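Local coordinates for protein tapirin (Caldicellulosiruptor hydrothermalis, PDB 6N2C) that probably binds cellulose through its beta-helical C-terminal domain, and so probably lets this extremely thermophilic bacterium adhere to plant biomass, at residues A[186-191]-A[548-553]; A[481-486]-A[556-561]; A[498-503]-A[529-534]. One frame throughout, in Å; residues are numbered along the deposited sequence. Where two conformers were deposited one is given.

Contact 1 of 3, residues A[186-191]-A[548-553]. With ZN (zinc ion), chain C.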
# COMPACT_ATOMS: atom_id res chain seq x y z
N TYR A 186 -15.58 10.50 -3.06
CA TYR A 186 -14.25 10.91 -2.56
C TYR A 186 -14.32 11.96 -1.51
O TYR A 186 -14.93 13.03 -1.70
CB TYR A 186 -13.30 11.34 -3.72
CG TYR A 186 -12.74 10.20 -4.56
CD1 TYR A 186 -13.56 9.48 -5.40
CD2 TYR A 186 -11.42 9.92 -4.55
CE1 TYR A 186 -13.08 8.44 -6.18
CE2 TYR A 186 -10.89 8.95 -5.38
CZ TYR A 186 -11.73 8.20 -6.18
OH TYR A 186 -11.20 7.21 -6.98
N GLY A 187 -13.65 11.74 -0.38
CA GLY A 187 -13.62 12.70 0.66
C GLY A 187 -12.51 13.72 0.54
O GLY A 187 -12.64 14.87 0.99
N LEU A 188 -11.39 13.28 -0.03
CA LEU A 188 -10.18 14.16 -0.24
C LEU A 188 -9.64 13.83 -1.63
O LEU A 188 -9.45 12.66 -2.02
CB LEU A 188 -9.08 13.94 0.87
CG LEU A 188 -9.58 14.09 2.29
CD1 LEU A 188 -8.49 13.62 3.22
CD2 LEU A 188 -9.99 15.48 2.62
N PHE A 189 -9.40 14.91 -2.40
CA PHE A 189 -8.80 14.75 -3.75
C PHE A 189 -7.84 15.88 -3.97
O PHE A 189 -8.19 17.04 -3.69
CB PHE A 189 -9.88 14.86 -4.76
CG PHE A 189 -9.42 14.78 -6.15
CD1 PHE A 189 -8.85 15.91 -6.76
CD2 PHE A 189 -9.63 13.66 -6.91
CE1 PHE A 189 -8.48 15.87 -8.13
CE2 PHE A 189 -9.22 13.61 -8.28
CZ PHE A 189 -8.59 14.68 -8.86
N SER A 190 -6.64 15.55 -4.47
CA SER A 190 -5.76 16.63 -4.92
C SER A 190 -5.09 16.24 -6.21
O SER A 190 -4.62 15.11 -6.30
CB SER A 190 -4.69 16.95 -3.87
OG SER A 190 -3.76 17.94 -4.38
N SER A 191 -5.00 17.18 -7.18
CA SER A 191 -4.16 16.98 -8.32
C SER A 191 -2.72 17.28 -8.07
O SER A 191 -1.95 17.19 -9.04
CB SER A 191 -4.63 17.74 -9.51
OG SER A 191 -5.94 17.46 -9.84
N LEU A 548 -7.06 17.20 14.39
CA LEU A 548 -8.24 17.45 13.53
C LEU A 548 -8.83 16.10 13.16
O LEU A 548 -8.10 15.15 12.75
CB LEU A 548 -7.77 18.25 12.32
CG LEU A 548 -8.69 18.20 11.06
CD1 LEU A 548 -9.95 18.97 11.38
CD2 LEU A 548 -8.02 18.92 9.91
N ASN A 549 -10.19 15.96 13.27
CA ASN A 549 -10.89 14.79 12.82
C ASN A 549 -11.64 15.25 11.51
O ASN A 549 -12.35 16.25 11.53
CB ASN A 549 -11.95 14.39 13.80
CG ASN A 549 -11.39 13.85 15.06
OD1 ASN A 549 -10.62 12.86 15.05
ND2 ASN A 549 -11.75 14.49 16.20
N ILE A 550 -11.44 14.46 10.44
CA ILE A 550 -12.01 14.66 9.10
C ILE A 550 -12.90 13.49 8.88
O ILE A 550 -12.49 12.32 8.97
CB ILE A 550 -10.91 14.76 7.98
CG1 ILE A 550 -10.02 15.96 8.26
CG2 ILE A 550 -11.57 14.95 6.59
CD1 ILE A 550 -8.75 15.98 7.52
N GLU A 551 -14.17 13.75 8.53
CA GLU A 551 -15.04 12.66 8.14
C GLU A 551 -15.76 13.03 6.79
O GLU A 551 -16.27 14.12 6.67
CB GLU A 551 -16.14 12.46 9.17
CG GLU A 551 -15.73 11.80 10.53
CD GLU A 551 -15.08 12.77 11.52
OE1 GLU A 551 -15.68 13.83 11.79
OE2 GLU A 551 -13.93 12.53 12.00
N TYR A 552 -15.72 12.09 5.89
CA TYR A 552 -16.42 12.22 4.62
C TYR A 552 -17.95 12.29 4.90
O TYR A 552 -18.52 11.38 5.62
CB TYR A 552 -16.15 11.01 3.77
CG TYR A 552 -17.07 10.80 2.55
CD1 TYR A 552 -16.95 11.62 1.45
CD2 TYR A 552 -18.13 9.87 2.56
CE1 TYR A 552 -17.77 11.42 0.36
CE2 TYR A 552 -18.95 9.71 1.46
CZ TYR A 552 -18.70 10.43 0.32
OH TYR A 552 -19.55 10.31 -0.77
N VAL A 553 -18.58 13.21 4.23
CA VAL A 553 -20.00 13.19 4.06
C VAL A 553 -20.25 13.45 2.55
O VAL A 553 -19.66 14.36 1.99
CB VAL A 553 -20.66 14.33 4.86
CG1 VAL A 553 -22.17 14.58 4.51
CG2 VAL A 553 -20.47 14.10 6.35
ZN ZN C . -17.48 14.62 11.91
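The Y552 ring meets the chain corner at Y186 and G187 obliquely. Atom CD1 of Y552 lies 3.6 Å from G187 CA, and CE1 of Y552 lies 3.9 Å from Y186 O. The Y186 side chain leaves the backbone away from strand 548-552, and its ring stacks with F183. The Y552 ring reaches the corner because its CG stands anti to the backbone N (chi1 166°). Its hydroxyl is hydrogen-bonded to T184 O, which fixes the far end of the ring. G187 suits the place: a CB here would point at Y552 and come about 3.3 Å from Y552 CB, a tight fit. The two segments belong to different faces of a right-handed parallel beta-helix. The chain turns a corner at G187, and residues 188-190 then run along a different face from strand 548-552. Inside the helix the contact is apolar. L188 CD2 approaches I550 CG2 at 4.3 Å, a loose touch. F543, on a third face, packs on I550, and L541 of the same strand packs on L188. E551, next to I550 in the strand, sends its side chain to the other side of the sheet. Its chain bends at chi2 (80°), and OE1 of E551 binds the zinc ion at 2.0 Å. H530 and D532 of the neighbouring strand supply the other two protein ligands.

Contact 2 of 3, residues A[481-486]-A[556-561]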
# COMPACT_ATOMS: atom_id res chain seq x y z
N ALA A 481 -29.02 24.45 5.76
CA ALA A 481 -29.08 24.67 7.20
C ALA A 481 -27.82 24.09 7.86
O ALA A 481 -27.38 24.60 8.88
CB ALA A 481 -30.32 24.01 7.80
N ASN A 482 -27.37 22.93 7.40
CA ASN A 482 -26.23 22.24 8.05
C ASN A 482 -24.95 22.23 7.12
O ASN A 482 -24.14 21.31 7.28
CB ASN A 482 -26.57 20.82 8.48
CG ASN A 482 -27.02 19.89 7.32
OD1 ASN A 482 -27.49 20.36 6.30
ND2 ASN A 482 -27.03 18.59 7.55
N TYR A 483 -24.88 23.15 6.14
CA TYR A 483 -23.73 23.15 5.25
C TYR A 483 -23.45 24.40 4.47
O TYR A 483 -24.35 25.24 4.24
CB TYR A 483 -23.78 22.02 4.27
CG TYR A 483 -24.90 22.12 3.22
CD1 TYR A 483 -24.64 22.65 1.94
CD2 TYR A 483 -26.16 21.55 3.43
CE1 TYR A 483 -25.63 22.69 0.94
CE2 TYR A 483 -27.13 21.54 2.40
CZ TYR A 483 -26.89 22.16 1.19
OH TYR A 483 -27.85 22.08 0.15
N TYR A 484 -22.16 24.55 4.11
CA TYR A 484 -21.72 25.53 3.17
C TYR A 484 -20.90 24.88 2.10
O TYR A 484 -20.24 23.89 2.36
CB TYR A 484 -20.89 26.62 3.83
CG TYR A 484 -21.66 27.51 4.77
CD1 TYR A 484 -21.77 27.17 6.12
CD2 TYR A 484 -22.24 28.67 4.32
CE1 TYR A 484 -22.46 27.99 6.99
CE2 TYR A 484 -22.97 29.50 5.18
CZ TYR A 484 -23.05 29.15 6.52
OH TYR A 484 -23.75 29.95 7.38
N SER A 485 -21.04 25.37 0.88
CA SER A 485 -20.28 24.87 -0.30
C SER A 485 -19.54 26.02 -0.93
O SER A 485 -19.91 27.18 -0.76
CB SER A 485 -21.16 24.20 -1.35
OG SER A 485 -22.01 23.16 -0.85
N LEU A 486 -18.46 25.67 -1.66
CA LEU A 486 -17.72 26.60 -2.48
C LEU A 486 -17.17 25.84 -3.67
O LEU A 486 -16.46 24.82 -3.51
CB LEU A 486 -16.61 27.27 -1.64
CG LEU A 486 -15.56 28.07 -2.41
CD1 LEU A 486 -16.24 29.28 -3.05
CD2 LEU A 486 -14.30 28.39 -1.60
N PRO A 556 -23.95 17.58 -0.93
CA PRO A 556 -25.41 17.73 -1.01
C PRO A 556 -25.82 17.59 -2.52
O PRO A 556 -25.08 18.00 -3.46
CB PRO A 556 -25.63 19.13 -0.52
CG PRO A 556 -24.42 19.44 0.35
CD PRO A 556 -23.31 18.74 -0.31
N GLN A 557 -27.02 17.07 -2.72
CA GLN A 557 -27.46 16.80 -4.07
C GLN A 557 -27.45 18.04 -4.96
O GLN A 557 -27.11 17.88 -6.11
CB GLN A 557 -28.82 16.07 -4.08
CG GLN A 557 -29.18 15.53 -5.47
CD GLN A 557 -28.20 14.49 -5.95
OE1 GLN A 557 -27.92 13.53 -5.27
NE2 GLN A 557 -27.74 14.65 -7.14
N PRO A 558 -27.82 19.21 -4.46
CA PRO A 558 -27.82 20.40 -5.34
C PRO A 558 -26.39 20.77 -5.78
O PRO A 558 -26.17 21.25 -6.91
CB PRO A 558 -28.36 21.51 -4.49
CG PRO A 558 -28.93 20.85 -3.27
CD PRO A 558 -28.50 19.47 -3.17
N LEU A 559 -25.43 20.40 -4.94
CA LEU A 559 -24.00 20.65 -5.33
C LEU A 559 -23.59 19.63 -6.37
O LEU A 559 -22.95 20.00 -7.34
CB LEU A 559 -23.09 20.70 -4.09
CG LEU A 559 -21.56 20.84 -4.31
CD1 LEU A 559 -21.38 22.25 -4.91
CD2 LEU A 559 -20.88 20.71 -2.97
N ILE A 560 -23.91 18.34 -6.22
CA ILE A 560 -23.61 17.34 -7.18
C ILE A 560 -24.27 17.70 -8.54
O ILE A 560 -23.66 17.67 -9.62
CB ILE A 560 -24.10 15.98 -6.74
CG1 ILE A 560 -23.31 15.48 -5.49
CG2 ILE A 560 -24.06 14.95 -7.85
CD1 ILE A 560 -23.84 14.27 -4.89
N ASP A 561 -25.54 18.09 -8.47
CA ASP A 561 -26.26 18.44 -9.70
C ASP A 561 -25.54 19.61 -10.43
O ASP A 561 -25.41 19.58 -11.65
CB ASP A 561 -27.68 18.90 -9.40
CG ASP A 561 -28.57 17.76 -8.88
OD1 ASP A 561 -28.23 16.57 -8.93
OD2 ASP A 561 -29.60 18.17 -8.45
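Y483 lays one face of its ring over P556, and this is the tight part of the contact. P556 CG sits 3.6 Å from the centroid of the Y483 ring and 14° off its normal. This is a CH-pi contact over the ring centre. P556 CB follows toward the phenol end, 3.7 Å from Y483 CZ. The Y483 CG lies between the backbone N and the carbonyl carbon (chi1 68°), which turns the ring toward the proline. With an alanine here in place of Y483, P556 would probably lose the aromatic face that covers it, and a gap would open beside the start of the helix. P556 is the N-cap residue of helix 557-565, which follows the last strand of the beta-helix. Strand 483-488 is an edge strand of one face of that beta-helix, so the contact ties the C-terminal helix to the end of the solenoid. Deeper in, L559 CD2 rests 3.4 Å from S485 OG. That hydroxyl is hydrogen-bonded to I478 O, so its polar need is met while a methyl group lies against it. F515 of the next strand packs on both P556 and L559. The outer side is looser. P558, exposed, reaches Y483 through CG alone, 3.8 Å from Y483 OH. On the far side of the helix, Q557 NE2 donates to D561 OD1 at 2.7 Å.

Contact 3 of 3, residues A[498-503]-A[529-534]. With ZN (zinc ion), chain C.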
# COMPACT_ATOMS: atom_id res chain seq x y z
N GLU A 498 -12.64 32.12 4.15
CA GLU A 498 -14.00 32.59 4.42
C GLU A 498 -14.97 31.41 4.71
O GLU A 498 -15.74 31.49 5.65
CB GLU A 498 -14.48 33.38 3.21
CG GLU A 498 -15.76 34.15 3.44
CD GLU A 498 -16.32 34.80 2.16
OE1 GLU A 498 -17.26 35.62 2.34
OE2 GLU A 498 -15.85 34.48 1.02
N ILE A 499 -14.89 30.34 3.91
CA ILE A 499 -15.75 29.18 4.21
C ILE A 499 -15.35 28.47 5.44
O ILE A 499 -16.20 28.04 6.28
CB ILE A 499 -15.93 28.27 2.97
CG1 ILE A 499 -17.04 27.24 3.24
CG2 ILE A 499 -14.66 27.58 2.55
CD1 ILE A 499 -17.54 26.52 2.01
N PHE A 500 -14.04 28.31 5.68
CA PHE A 500 -13.66 27.67 6.90
C PHE A 500 -14.07 28.45 8.15
O PHE A 500 -14.38 27.83 9.19
CB PHE A 500 -12.14 27.32 6.97
CG PHE A 500 -11.76 26.16 6.10
CD1 PHE A 500 -12.23 24.93 6.41
CD2 PHE A 500 -10.93 26.29 5.02
CE1 PHE A 500 -11.90 23.83 5.63
CE2 PHE A 500 -10.60 25.16 4.24
CZ PHE A 500 -11.14 23.94 4.55
N ASN A 501 -14.07 29.75 8.07
CA ASN A 501 -14.53 30.54 9.23
C ASN A 501 -16.05 30.43 9.50
O ASN A 501 -16.52 30.91 10.52
CB ASN A 501 -14.07 31.99 9.08
CG ASN A 501 -12.64 32.17 9.55
OD1 ASN A 501 -11.78 32.60 8.79
ND2 ASN A 501 -12.37 31.85 10.80
N LYS A 502 -16.81 29.78 8.62
CA LYS A 502 -18.21 29.41 8.92
C LYS A 502 -18.30 28.27 9.89
O LYS A 502 -19.40 27.96 10.38
CB LYS A 502 -19.00 29.03 7.65
CG LYS A 502 -19.14 30.09 6.59
CD LYS A 502 -19.86 31.34 7.03
CE LYS A 502 -19.70 32.41 5.97
NZ LYS A 502 -20.19 31.96 4.63
N ASN A 503 -17.16 27.65 10.23
CA ASN A 503 -17.09 26.69 11.31
C ASN A 503 -16.30 27.05 12.55
O ASN A 503 -15.08 26.87 12.56
CB ASN A 503 -16.49 25.43 10.71
CG ASN A 503 -17.40 24.29 10.88
OD1 ASN A 503 -18.51 24.44 11.37
ND2 ASN A 503 -16.97 23.19 10.45
N ASN A 529 -10.68 21.83 14.01
CA ASN A 529 -10.53 20.57 14.65
C ASN A 529 -11.54 19.50 14.26
O ASN A 529 -11.38 18.34 14.63
CB ASN A 529 -10.53 20.76 16.15
CG ASN A 529 -11.88 21.24 16.68
OD1 ASN A 529 -12.90 21.25 16.00
ND2 ASN A 529 -11.86 21.67 17.91
N HIS A 530 -12.60 19.86 13.52
CA HIS A 530 -13.58 18.88 13.11
C HIS A 530 -14.15 19.34 11.78
O HIS A 530 -14.77 20.40 11.70
CB HIS A 530 -14.70 18.77 14.16
CG HIS A 530 -15.79 17.77 13.82
ND1 HIS A 530 -17.07 17.86 14.31
CD2 HIS A 530 -15.77 16.67 13.03
CE1 HIS A 530 -17.80 16.87 13.80
NE2 HIS A 530 -17.02 16.12 13.03
N LEU A 531 -13.97 18.53 10.76
CA LEU A 531 -14.52 18.82 9.43
C LEU A 531 -15.26 17.62 8.87
O LEU A 531 -14.65 16.54 8.65
CB LEU A 531 -13.39 19.23 8.46
CG LEU A 531 -12.83 20.63 8.59
CD1 LEU A 531 -11.47 20.74 7.89
CD2 LEU A 531 -13.81 21.63 7.97
N ASP A 532 -16.54 17.84 8.52
CA ASP A 532 -17.36 16.83 7.85
C ASP A 532 -17.65 17.38 6.48
O ASP A 532 -18.14 18.51 6.36
CB ASP A 532 -18.71 16.70 8.56
CG ASP A 532 -18.63 15.97 9.88
OD1 ASP A 532 -17.68 15.19 10.02
OD2 ASP A 532 -19.51 16.13 10.66
N GLY A 533 -17.35 16.60 5.46
CA GLY A 533 -17.59 17.03 4.13
C GLY A 533 -16.57 16.50 3.17
O GLY A 533 -16.24 15.29 3.21
N VAL A 534 -16.20 17.35 2.18
CA VAL A 534 -15.37 16.89 1.07
C VAL A 534 -14.42 18.09 0.78
O VAL A 534 -14.84 19.26 0.76
CB VAL A 534 -16.23 16.52 -0.18
CG1 VAL A 534 -15.51 16.43 -1.41
CG2 VAL A 534 -17.18 15.36 0.05
ZN ZN C . -17.48 14.62 11.91
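L531 points its branched end at F500, and its side chain can be followed outward. From CB the chain swings beside the backbone N, with CG anti to the carbonyl carbon (chi1 -76°). This sends both methyls toward helix 494-500. CD1 of L531 comes to 3.9 Å from F500 CE1. CD2 of L531 goes closer, 3.7 Å from the same F500 CE1, and it also lies 4.0 Å from F500 CD1. This methyl meets the ring at its edge, near the ring plane, and the two side chains cross at about a right angle. CD2 also has N503 ND2 4.3 Å away, a looser touch. The N503 amide lies at the end of the type I turn that follows the helix. Its OD1 takes a hydrogen bond from V512 N, which ties the turn to the residue just before strand 513-518. V524 and I514 also pack on L531. Strand 530-532 is an outermost strand of one face of the beta-helix, and L531 faces inward on it. H530 and D532 alternate with it and face outward. H530 NE2 binds the zinc ion at 1.9 Å and D532 OD1 binds it at 2.0 Å, with E551 across on strand 548-552. One strand therefore carries apolar packing on one side and metal ligands on the other, and the zinc ion cross-links it to its neighbour outside the core.

In the fold
All three contacts lie at the same end of the beta-helix. Contacts 1 and 3 are buried, while contact 2 is only partly buried and has an exposed proline at its rim. Contacts 1 and 3 share a face: strands 548-552 and 530-532 are neighbours, probably hydrogen-bonded through E551 N to L531 O and L531 N to N549 O. Both also supply ligands to one zinc ion. Their inner sides are apolar. Contact 2 has no metal ligand and relies on proline against tyrosine. It is joined to contact 1 by the chain running from 548-553 into 556-561, and to contact 3 by I499 packing against Y484 and L486.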